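Local coordinates for acyl-[acyl-carrier-protein]--UDP-N-acetylglucosamine O-acyltransferase (PDB 1J2Z), which catalyses transfer of a (3R)-hydroxyacyl chain from acyl carrier protein to UDP-N-acetylglucosamine, the first step of lipid A biosynthesis, at residues Q67-K72 / F91-P96; E79-E84 / K104-D109; P96-G101 / A120-I125. All coordinates share one frame; numbering follows the deposited sequence.

Contact 1. Residues Q67-K72 / F91-P96. With SOG (octyl 1-thio-beta-D-glucopyranoside), chain B; SO4 (sulfate ion), chain C.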
loop_
_atom_site.group_PDB
_atom_site.type_symbol
_atom_site.label_atom_id
_atom_site.label_comp_id
_atom_site.label_asym_id
_atom_site.label_seq_id
_atom_site.Cartn_x
_atom_site.Cartn_y
_atom_site.Cartn_z
ATOM N N GLN A 67 -8.572 9.917 15.027
ATOM C CA GLN A 67 -9.773 10.400 14.351
ATOM C C GLN A 67 -9.921 9.977 12.896
ATOM O O GLN A 67 -8.936 9.824 12.171
ATOM C CB GLN A 67 -9.849 11.927 14.452
ATOM C CG GLN A 67 -8.590 12.649 14.017
ATOM C CD GLN A 67 -8.647 14.140 14.305
ATOM O OE1 GLN A 67 -9.381 14.884 13.656
ATOM N NE2 GLN A 67 -7.876 14.580 15.292
ATOM N N PRO A 68 -11.168 9.768 12.449
ATOM C CA PRO A 68 -11.373 9.367 11.056
ATOM C C PRO A 68 -10.792 10.401 10.095
ATOM O O PRO A 68 -10.640 11.574 10.445
ATOM C CB PRO A 68 -12.897 9.231 10.945
ATOM C CG PRO A 68 -13.424 10.060 12.078
ATOM C CD PRO A 68 -12.443 9.801 13.183
ATOM N N GLN A 69 -10.448 9.953 8.892
ATOM C CA GLN A 69 -9.879 10.838 7.885
ATOM C C GLN A 69 -10.978 11.681 7.251
ATOM O O GLN A 69 -10.731 12.790 6.779
ATOM C CB GLN A 69 -9.148 10.011 6.824
ATOM C CG GLN A 69 -8.048 9.143 7.421
ATOM C CD GLN A 69 -7.204 8.450 6.374
ATOM O OE1 GLN A 69 -7.678 7.577 5.646
ATOM N NE2 GLN A 69 -5.941 8.837 6.295
ATOM N N ASP A 70 -12.194 11.147 7.267
ATOM C CA ASP A 70 -13.365 11.827 6.721
ATOM C C ASP A 70 -13.417 13.302 7.138
ATOM O O ASP A 70 -13.163 13.643 8.295
ATOM C CB ASP A 70 -14.632 11.108 7.189
ATOM C CG ASP A 70 -15.899 11.845 6.810
ATOM O OD1 ASP A 70 -16.113 12.090 5.603
ATOM O OD2 ASP A 70 -16.684 12.176 7.722
ATOM N N LEU A 71 -13.753 14.169 6.187
ATOM C CA LEU A 71 -13.834 15.604 6.448
ATOM C C LEU A 71 -15.073 15.972 7.254
ATOM O O LEU A 71 -15.048 16.911 8.049
ATOM C CB LEU A 71 -13.838 16.381 5.127
ATOM C CG LEU A 71 -13.935 17.909 5.226
ATOM C CD1 LEU A 71 -12.727 18.456 5.979
ATOM C CD2 LEU A 71 -14.013 18.511 3.828
ATOM N N LYS A 72 -16.158 15.232 7.041
ATOM C CA LYS A 72 -17.413 15.484 7.741
ATOM C C LYS A 72 -17.257 15.384 9.257
ATOM O O LYS A 72 -18.033 15.975 10.008
ATOM C CB LYS A 72 -18.489 14.499 7.266
ATOM C CG LYS A 72 -19.843 14.684 7.945
ATOM C CD LYS A 72 -20.882 13.688 7.439
ATOM C CE LYS A 72 -22.223 13.894 8.136
ATOM N NZ LYS A 72 -23.271 12.947 7.659
ATOM N N PHE A 91 1.589 -1.669 11.075
ATOM C CA PHE A 91 1.115 -0.563 10.242
ATOM C C PHE A 91 -0.379 -0.489 9.957
ATOM O O PHE A 91 -0.798 0.234 9.048
ATOM C CB PHE A 91 1.881 -0.550 8.917
ATOM C CG PHE A 91 3.366 -0.718 9.081
ATOM C CD1 PHE A 91 4.022 -1.812 8.523
ATOM C CD2 PHE A 91 4.104 0.206 9.810
ATOM C CE1 PHE A 91 5.395 -1.982 8.691
ATOM C CE2 PHE A 91 5.477 0.046 9.985
ATOM C CZ PHE A 91 6.125 -1.052 9.424
ATOM N N CYS A 92 -1.187 -1.236 10.700
ATOM C CA CYS A 92 -2.631 -1.153 10.493
ATOM C C CYS A 92 -3.104 0.180 11.050
ATOM O O CYS A 92 -2.501 0.723 11.973
ATOM C CB CYS A 92 -3.364 -2.283 11.214
ATOM S SG CYS A 92 -3.301 -3.846 10.348
ATOM N N MET A 93 -4.178 0.713 10.481
ATOM C CA MET A 93 -4.713 1.989 10.938
ATOM C C MET A 93 -6.223 1.827 10.979
ATOM O O MET A 93 -6.852 1.567 9.955
ATOM C CB MET A 93 -4.308 3.097 9.967
ATOM C CG MET A 93 -4.346 4.505 10.550
ATOM S SD MET A 93 -5.956 5.263 10.441
ATOM C CE MET A 93 -5.854 6.068 8.828
ATOM N N ILE A 94 -6.795 1.963 12.170
ATOM C CA ILE A 94 -8.228 1.787 12.358
ATOM C C ILE A 94 -8.831 2.978 13.093
ATOM O O ILE A 94 -8.381 3.340 14.178
ATOM C CB ILE A 94 -8.507 0.503 13.164
ATOM C CG1 ILE A 94 -7.865 -0.696 12.460
ATOM C CG2 ILE A 94 -10.008 0.282 13.301
ATOM C CD1 ILE A 94 -8.018 -2.000 13.209
ATOM N N ASN A 95 -9.856 3.577 12.496
ATOM C CA ASN A 95 -10.512 4.734 13.088
ATOM C C ASN A 95 -11.866 4.394 13.689
ATOM O O ASN A 95 -12.490 3.400 13.312
ATOM C CB ASN A 95 -10.715 5.814 12.022
ATOM C CG ASN A 95 -9.421 6.210 11.348
ATOM O OD1 ASN A 95 -8.462 6.612 12.008
ATOM N ND2 ASN A 95 -9.385 6.098 10.028
ATOM N N PRO A 96 -12.327 5.211 14.649
ATOM C CA PRO A 96 -13.622 5.007 15.302
ATOM C C PRO A 96 -14.707 5.567 14.383
ATOM O O PRO A 96 -14.396 6.137 13.330
ATOM C CB PRO A 96 -13.480 5.788 16.610
ATOM C CG PRO A 96 -12.548 6.898 16.236
ATOM C CD PRO A 96 -11.518 6.198 15.387
HETATM C C1 SOG B . -13.481 7.512 2.807
HETATM C C2 SOG B . -13.701 7.962 4.273
HETATM C C3 SOG B . -12.341 8.159 4.957
HETATM C C4 SOG B . -11.591 6.823 4.913
HETATM C C5 SOG B . -11.394 6.401 3.434
HETATM C C6 SOG B . -10.672 5.064 3.344
HETATM C "C1'" SOG B . -14.735 7.644 0.764
HETATM C "C2'" SOG B . -15.121 6.404 -0.019
HETATM C "C3'" SOG B . -15.856 6.769 -1.295
HETATM C "C4'" SOG B . -16.251 5.529 -2.084
HETATM C "C5'" SOG B . -16.989 5.903 -3.362
HETATM C "C6'" SOG B . -17.257 4.677 -4.211
HETATM C "C7'" SOG B . -17.989 5.032 -5.484
HETATM C "C8'" SOG B . -18.240 3.793 -6.309
HETATM S S1 SOG B . -14.743 7.302 2.155
HETATM O O2 SOG B . -14.439 9.177 4.304
HETATM O O3 SOG B . -12.529 8.559 6.298
HETATM O O4 SOG B . -10.331 6.958 5.547
HETATM O O5 SOG B . -12.697 6.285 2.795
HETATM O O6 SOG B . -9.273 5.265 3.413
HETATM S S SO4 C . -6.647 12.107 17.708
HETATM O O1 SO4 C . -5.675 11.332 18.478
HETATM O O2 SO4 C . -7.916 12.137 18.418
HETATM O O3 SO4 C . -6.175 13.470 17.519
HETATM O O4 SO4 C . -6.849 11.506 16.390
#
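Gln69 and Met93 meet where a loop projecting from the left-handed beta-helix of LpxA meets strand 93-94 and the residues after it, on the next coil. The CB of Gln69 faces the glucose ring of the bound octyl thioglucoside, near SOG O4 and SOG O3. CG stands beside the backbone N and anti to the carbonyl carbon (chi1 -58°), and from there the chain runs on extended, with the Met93 methyl at its flank. The amide carbon CD packs 3.7 Å from Met93 CE, and NE2 lies almost as near to the same methyl. Met93, bent at chi2 and chi3, thus offers its terminal CE to the amide. At the tip, OE1 accepts a hydrogen bond from Asn133 ND2 of the second subunit and lies 2.7 Å from SOG O4.

One residue earlier, Pro68 meets Asn95 and Pro96. Pro68 CA rests 3.7 Å from Asn95 CB, and Pro68 CD packs 4.2 Å from Pro96 CG, an apolar contact between two proline rings. Arg89 of the second subunit donates to the Gln67 carbonyl. Gln69 and Asp70 belong to the substrate-binding site, and here Asp70 N makes a weak hydrogen bond to SOG O3. At the other end, a sulfate ion, probably from the crystallisation liquor, is bound by Gln67 through backbone and side chain: N donates to SO4 O4 over 2.7 Å, nearly straight at 168°, and NE2 donates to SO4 O3 at 3.0 Å.

Contact 2. Residues E79-E84 / K104-D109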
loop_
_atom_site.group_PDB
_atom_site.type_symbol
_atom_site.label_atom_id
_atom_site.label_comp_id
_atom_site.label_asym_id
_atom_site.label_seq_id
_atom_site.Cartn_x
_atom_site.Cartn_y
_atom_site.Cartn_z
ATOM N N GLU A 79 -16.601 5.677 19.049
ATOM C CA GLU A 79 -15.788 4.616 19.626
ATOM C C GLU A 79 -15.223 3.631 18.617
ATOM O O GLU A 79 -15.675 3.551 17.475
ATOM C CB GLU A 79 -16.616 3.809 20.629
ATOM C CG GLU A 79 -17.481 4.620 21.575
ATOM C CD GLU A 79 -18.393 3.731 22.404
ATOM O OE1 GLU A 79 -17.914 3.127 23.386
ATOM O OE2 GLU A 79 -19.584 3.617 22.059
ATOM N N LEU A 80 -14.235 2.868 19.073
ATOM C CA LEU A 80 -13.614 1.816 18.275
ATOM C C LEU A 80 -13.688 0.632 19.230
ATOM O O LEU A 80 -13.129 0.684 20.326
ATOM C CB LEU A 80 -12.150 2.138 17.968
ATOM C CG LEU A 80 -11.521 1.423 16.762
ATOM C CD1 LEU A 80 -10.001 1.448 16.891
ATOM C CD2 LEU A 80 -12.011 -0.006 16.658
ATOM N N ILE A 81 -14.386 -0.422 18.828
ATOM C CA ILE A 81 -14.537 -1.591 19.686
ATOM C C ILE A 81 -13.992 -2.843 19.001
ATOM O O ILE A 81 -14.478 -3.249 17.948
ATOM C CB ILE A 81 -16.026 -1.792 20.055
ATOM C CG1 ILE A 81 -16.567 -0.504 20.690
ATOM C CG2 ILE A 81 -16.180 -2.972 21.016
ATOM C CD1 ILE A 81 -18.075 -0.454 20.818
ATOM N N ILE A 82 -12.975 -3.444 19.614
ATOM C CA ILE A 82 -12.334 -4.638 19.067
ATOM C C ILE A 82 -12.591 -5.841 19.970
ATOM O O ILE A 82 -12.495 -5.744 21.197
ATOM C CB ILE A 82 -10.809 -4.406 18.906
ATOM C CG1 ILE A 82 -10.572 -3.301 17.868
ATOM C CG2 ILE A 82 -10.115 -5.684 18.463
ATOM C CD1 ILE A 82 -9.140 -2.784 17.817
ATOM N N GLY A 83 -12.907 -6.971 19.344
ATOM C CA GLY A 83 -13.208 -8.185 20.077
ATOM C C GLY A 83 -12.037 -8.966 20.642
ATOM O O GLY A 83 -10.943 -8.434 20.844
ATOM N N GLU A 84 -12.283 -10.251 20.875
ATOM C CA GLU A 84 -11.299 -11.155 21.457
ATOM C C GLU A 84 -10.519 -12.014 20.461
ATOM O O GLU A 84 -10.985 -12.312 19.363
ATOM C CB GLU A 84 -11.998 -12.081 22.458
ATOM C CG GLU A 84 -12.697 -11.357 23.602
ATOM C CD GLU A 84 -13.387 -12.309 24.569
ATOM O OE1 GLU A 84 -12.945 -13.471 24.690
ATOM O OE2 GLU A 84 -14.361 -11.887 25.226
ATOM N N LYS A 104 -19.502 4.404 15.712
ATOM C CA LYS A 104 -18.509 3.416 16.110
ATOM C C LYS A 104 -17.995 2.565 14.955
ATOM O O LYS A 104 -18.609 2.485 13.891
ATOM C CB LYS A 104 -19.103 2.483 17.174
ATOM C CG LYS A 104 -20.168 1.539 16.616
ATOM C CD LYS A 104 -20.796 0.656 17.689
ATOM C CE LYS A 104 -21.857 1.397 18.483
ATOM N NZ LYS A 104 -23.028 1.761 17.624
ATOM N N THR A 105 -16.841 1.951 15.186
ATOM C CA THR A 105 -16.227 1.030 14.245
ATOM C C THR A 105 -16.157 -0.225 15.100
ATOM O O THR A 105 -15.656 -0.184 16.226
ATOM C CB THR A 105 -14.821 1.480 13.835
ATOM O OG1 THR A 105 -14.927 2.641 13.003
ATOM C CG2 THR A 105 -14.104 0.363 13.081
ATOM N N LEU A 106 -16.673 -1.331 14.578
ATOM C CA LEU A 106 -16.729 -2.565 15.346
ATOM C C LEU A 106 -16.021 -3.741 14.686
ATOM O O LEU A 106 -16.152 -3.964 13.488
ATOM C CB LEU A 106 -18.201 -2.916 15.593
ATOM C CG LEU A 106 -18.582 -4.067 16.523
ATOM C CD1 LEU A 106 -18.235 -3.707 17.967
ATOM C CD2 LEU A 106 -20.080 -4.335 16.397
ATOM N N ILE A 107 -15.269 -4.490 15.484
ATOM C CA ILE A 107 -14.557 -5.657 14.994
ATOM C C ILE A 107 -14.825 -6.787 15.981
ATOM O O ILE A 107 -14.711 -6.601 17.195
ATOM C CB ILE A 107 -13.038 -5.384 14.885
ATOM C CG1 ILE A 107 -12.788 -4.326 13.800
ATOM C CG2 ILE A 107 -12.291 -6.678 14.548
ATOM C CD1 ILE A 107 -11.335 -3.918 13.654
ATOM N N GLY A 108 -15.197 -7.945 15.450
ATOM C CA GLY A 108 -15.509 -9.096 16.278
ATOM C C GLY A 108 -14.333 -9.884 16.823
ATOM O O GLY A 108 -13.333 -9.304 17.256
ATOM N N ASP A 109 -14.453 -11.213 16.785
ATOM C CA ASP A 109 -13.428 -12.103 17.322
ATOM C C ASP A 109 -12.685 -12.986 16.324
ATOM O O ASP A 109 -13.161 -13.267 15.223
ATOM C CB ASP A 109 -14.041 -13.028 18.376
ATOM C CG ASP A 109 -14.937 -12.295 19.345
ATOM O OD1 ASP A 109 -14.508 -11.274 19.918
ATOM O OD2 ASP A 109 -16.075 -12.754 19.534
#
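Ile81 and Leu106 cross obliquely on the side of the sheet that also carries Glu79 and Lys104. With Leu106 CG placed anti to its backbone N (chi1 -172°), the CD1 branch swings back over the neighbouring strand and reaches Ile81 CB at 3.6 Å, with Ile81 CG2 almost as close. On the reverse side Leu80 and Thr105 lie side by side and point the same way, Leu80 CD2 running 4.2 Å from Thr105 CG2, while Ile82 CG1 faces Ile107 CD1 at 4.3 Å. This inner row continues onto Ile94 and Leu64 of other strands.

The two strands run parallel. Ile81 is bonded through both N and O: its N donates to Thr105 O over 2.9 Å, nearly straight, and its O accepts from Ile107 N. Thr105 N donates to Glu79 O, and a weak bond from Gly83 N to Ile107 O carries the ladder past the strand ends.

Beyond the glycines, Glu84 and Asp109 again lie alongside one another, their carboxylate planes 54° apart. The Asp109 carboxylate adds a side-chain acceptor: OD1 takes the Glu84 N-H at 2.6 Å, on its anti side and 20° out of its plane. Equivalent positions in successive coils thus stack in register, with Leu80, Ile82, Thr105 and Ile107 directed to the interior and glycines following the strands, as in the hexapeptide-repeat left-handed beta-helix.

Contact 3. Residues P96-G101 / A120-I125. With SOG (octyl 1-thio-beta-D-glucopyranoside), chain B.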
loop_
_atom_site.group_PDB
_atom_site.type_symbol
_atom_site.label_atom_id
_atom_site.label_comp_id
_atom_site.label_asym_id
_atom_site.label_seq_id
_atom_site.Cartn_x
_atom_site.Cartn_y
_atom_site.Cartn_z
ATOM N N PRO A 96 -12.327 5.211 14.649
ATOM C CA PRO A 96 -13.622 5.007 15.302
ATOM C C PRO A 96 -14.707 5.567 14.383
ATOM O O PRO A 96 -14.396 6.137 13.330
ATOM C CB PRO A 96 -13.480 5.788 16.610
ATOM C CG PRO A 96 -12.548 6.898 16.236
ATOM C CD PRO A 96 -11.518 6.198 15.387
ATOM N N GLY A 97 -15.968 5.409 14.774
ATOM C CA GLY A 97 -17.065 5.874 13.940
ATOM C C GLY A 97 -17.323 7.367 13.941
ATOM O O GLY A 97 -16.500 8.138 14.418
ATOM N N THR A 98 -18.468 7.762 13.383
ATOM C CA THR A 98 -18.875 9.164 13.309
ATOM C C THR A 98 -20.354 9.295 13.669
ATOM O O THR A 98 -21.098 8.308 13.690
ATOM C CB THR A 98 -18.702 9.751 11.886
ATOM O OG1 THR A 98 -19.509 9.010 10.967
ATOM C CG2 THR A 98 -17.249 9.696 11.444
ATOM N N GLU A 99 -20.780 10.522 13.940
ATOM C CA GLU A 99 -22.167 10.783 14.294
ATOM C C GLU A 99 -23.090 10.496 13.113
ATOM O O GLU A 99 -24.222 10.049 13.294
ATOM C CB GLU A 99 -22.329 12.235 14.747
ATOM C CG GLU A 99 -23.757 12.612 15.097
ATOM C CD GLU A 99 -23.869 14.021 15.643
ATOM O OE1 GLU A 99 -23.443 14.969 14.945
ATOM O OE2 GLU A 99 -24.385 14.180 16.771
ATOM N N GLY A 100 -22.599 10.751 11.905
ATOM C CA GLY A 100 -23.395 10.510 10.715
ATOM C C GLY A 100 -23.508 9.035 10.389
ATOM O O GLY A 100 -24.411 8.621 9.657
ATOM N N GLY A 101 -22.589 8.240 10.933
ATOM C CA GLY A 101 -22.599 6.807 10.696
ATOM C C GLY A 101 -23.302 6.077 11.827
ATOM O O GLY A 101 -24.482 6.308 12.075
ATOM N N ALA A 120 -11.689 2.002 7.868
ATOM C CA ALA A 120 -12.251 3.341 8.026
ATOM C C ALA A 120 -13.378 3.433 9.050
ATOM O O ALA A 120 -13.903 2.425 9.532
ATOM C CB ALA A 120 -12.738 3.868 6.668
ATOM N N HIS A 121 -13.743 4.669 9.371
ATOM C CA HIS A 121 -14.797 4.942 10.330
ATOM C C HIS A 121 -16.102 4.237 9.987
ATOM O O HIS A 121 -16.440 4.050 8.812
ATOM C CB HIS A 121 -15.065 6.447 10.398
ATOM C CG HIS A 121 -15.603 7.020 9.124
ATOM N ND1 HIS A 121 -14.794 7.528 8.132
ATOM C CD2 HIS A 121 -16.874 7.148 8.674
ATOM C CE1 HIS A 121 -15.542 7.946 7.128
ATOM N NE2 HIS A 121 -16.809 7.726 7.431
ATOM N N ASP A 122 -16.829 3.847 11.029
ATOM C CA ASP A 122 -18.134 3.205 10.889
ATOM C C ASP A 122 -18.185 1.834 10.218
ATOM O O ASP A 122 -19.255 1.390 9.802
ATOM C CB ASP A 122 -19.087 4.160 10.170
ATOM C CG ASP A 122 -19.237 5.480 10.898
ATOM O OD1 ASP A 122 -19.735 5.481 12.044
ATOM O OD2 ASP A 122 -18.850 6.521 10.334
ATOM N N CYS A 123 -17.046 1.160 10.104
ATOM C CA CYS A 123 -17.050 -0.167 9.509
ATOM C C CYS A 123 -17.420 -1.192 10.573
ATOM O O CYS A 123 -17.243 -0.964 11.772
ATOM C CB CYS A 123 -15.681 -0.516 8.923
ATOM S SG CYS A 123 -15.288 0.342 7.364
ATOM N N VAL A 124 -17.944 -2.320 10.125
ATOM C CA VAL A 124 -18.327 -3.388 11.024
ATOM C C VAL A 124 -17.770 -4.683 10.465
ATOM O O VAL A 124 -18.125 -5.093 9.365
ATOM C CB VAL A 124 -19.864 -3.512 11.140
ATOM C CG1 VAL A 124 -20.225 -4.744 11.958
ATOM C CG2 VAL A 124 -20.438 -2.266 11.798
ATOM N N ILE A 125 -16.885 -5.311 11.231
ATOM C CA ILE A 125 -16.282 -6.572 10.834
ATOM C C ILE A 125 -16.713 -7.610 11.860
ATOM O O ILE A 125 -16.725 -7.330 13.061
ATOM C CB ILE A 125 -14.740 -6.470 10.818
ATOM C CG1 ILE A 125 -14.300 -5.482 9.733
ATOM C CG2 ILE A 125 -14.125 -7.841 10.577
ATOM C CD1 ILE A 125 -12.808 -5.204 9.723
HETATM C C1 SOG B . -13.481 7.512 2.807
HETATM C C2 SOG B . -13.701 7.962 4.273
HETATM C C3 SOG B . -12.341 8.159 4.957
HETATM C C4 SOG B . -11.591 6.823 4.913
HETATM C C5 SOG B . -11.394 6.401 3.434
HETATM C C6 SOG B . -10.672 5.064 3.344
HETATM C "C1'" SOG B . -14.735 7.644 0.764
HETATM C "C2'" SOG B . -15.121 6.404 -0.019
HETATM C "C3'" SOG B . -15.856 6.769 -1.295
HETATM C "C4'" SOG B . -16.251 5.529 -2.084
HETATM C "C5'" SOG B . -16.989 5.903 -3.362
HETATM C "C6'" SOG B . -17.257 4.677 -4.211
HETATM C "C7'" SOG B . -17.989 5.032 -5.484
HETATM C "C8'" SOG B . -18.240 3.793 -6.309
HETATM S S1 SOG B . -14.743 7.302 2.155
HETATM O O2 SOG B . -14.439 9.177 4.304
HETATM O O3 SOG B . -12.529 8.559 6.298
HETATM O O4 SOG B . -10.331 6.958 5.547
HETATM O O5 SOG B . -12.697 6.285 2.795
HETATM O O6 SOG B . -9.273 5.265 3.413
#
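His121 and Asp122 supply the side chains with which 120-125 meets the loop 96-101, at the corner formed by a type II turn from Ala120 to Cys123. Ala120 opens the turn with its methyl against the bound octyl thioglucoside, CB lying 3.6 Å from SOG C4.

His121 comes next. Its CB sits close to the carbonyl oxygen of Pro96, and its CG lies between the backbone N and the carbonyl carbon (chi1 65°), which sets the ring between Thr98 and the sugar. Thr98 CG2 approaches obliquely, 3.8 Å from His121 CD2. On the sugar side SOG O3 lies at the ring edge, and ND1 donates to it in a weak hydrogen bond of 3.1 Å. His121 probably also contacts the substrate, as in related enzymes, and the glucoside probably occupies part of that site.

Asp122 follows at the left-handed backbone position of the turn and grips Thr98 with both carboxylate oxygens. OD1 accepts the Thr98 N-H at 2.9 Å, on its syn side but 29° out of plane; OD2 accepts the hydroxyl hydrogen of Thr98 OG1 through its syn lone pair, at 2.7 Å. The two side chains cross at about a right angle. OD1 also accepts from Ile102 N and lies against the CA atoms of Gly97 and Gly101, so the buried carboxylate is ringed by N-H groups, the hydroxyl and glycine backbone. Gly101 N returns to Thr98 O, curling the loop round this acid.

Beyond Asp122, Cys123 and Ile125 pack on Leu137 of strand 136-137, and strand 124-125 enters the parallel sheet between strands 104-107 and 142-143.

From the N terminus, the loop at 67-72 is closed first, when the chain returns along 91-96 in contact 1. Contact 2 opens within that interval, at 79-84, and closes only at 104-109, so the two cross. Pro96 ends contact 1 and begins contact 3, which closes at 120-125 after likewise crossing contact 2. Each spans roughly one coil of the beta-helix, and together they tie successive coils. Thr105 OG1, probably hydrogen-bonded to Asn95 O, joins contacts 1 and 2. Probable backbone bonds link Leu106 to Cys123 and Ile125, extending the sheet of contact 2 into contact 3. Contacts 1 and 3 both touch one sugar, where Asp70 packs against His121.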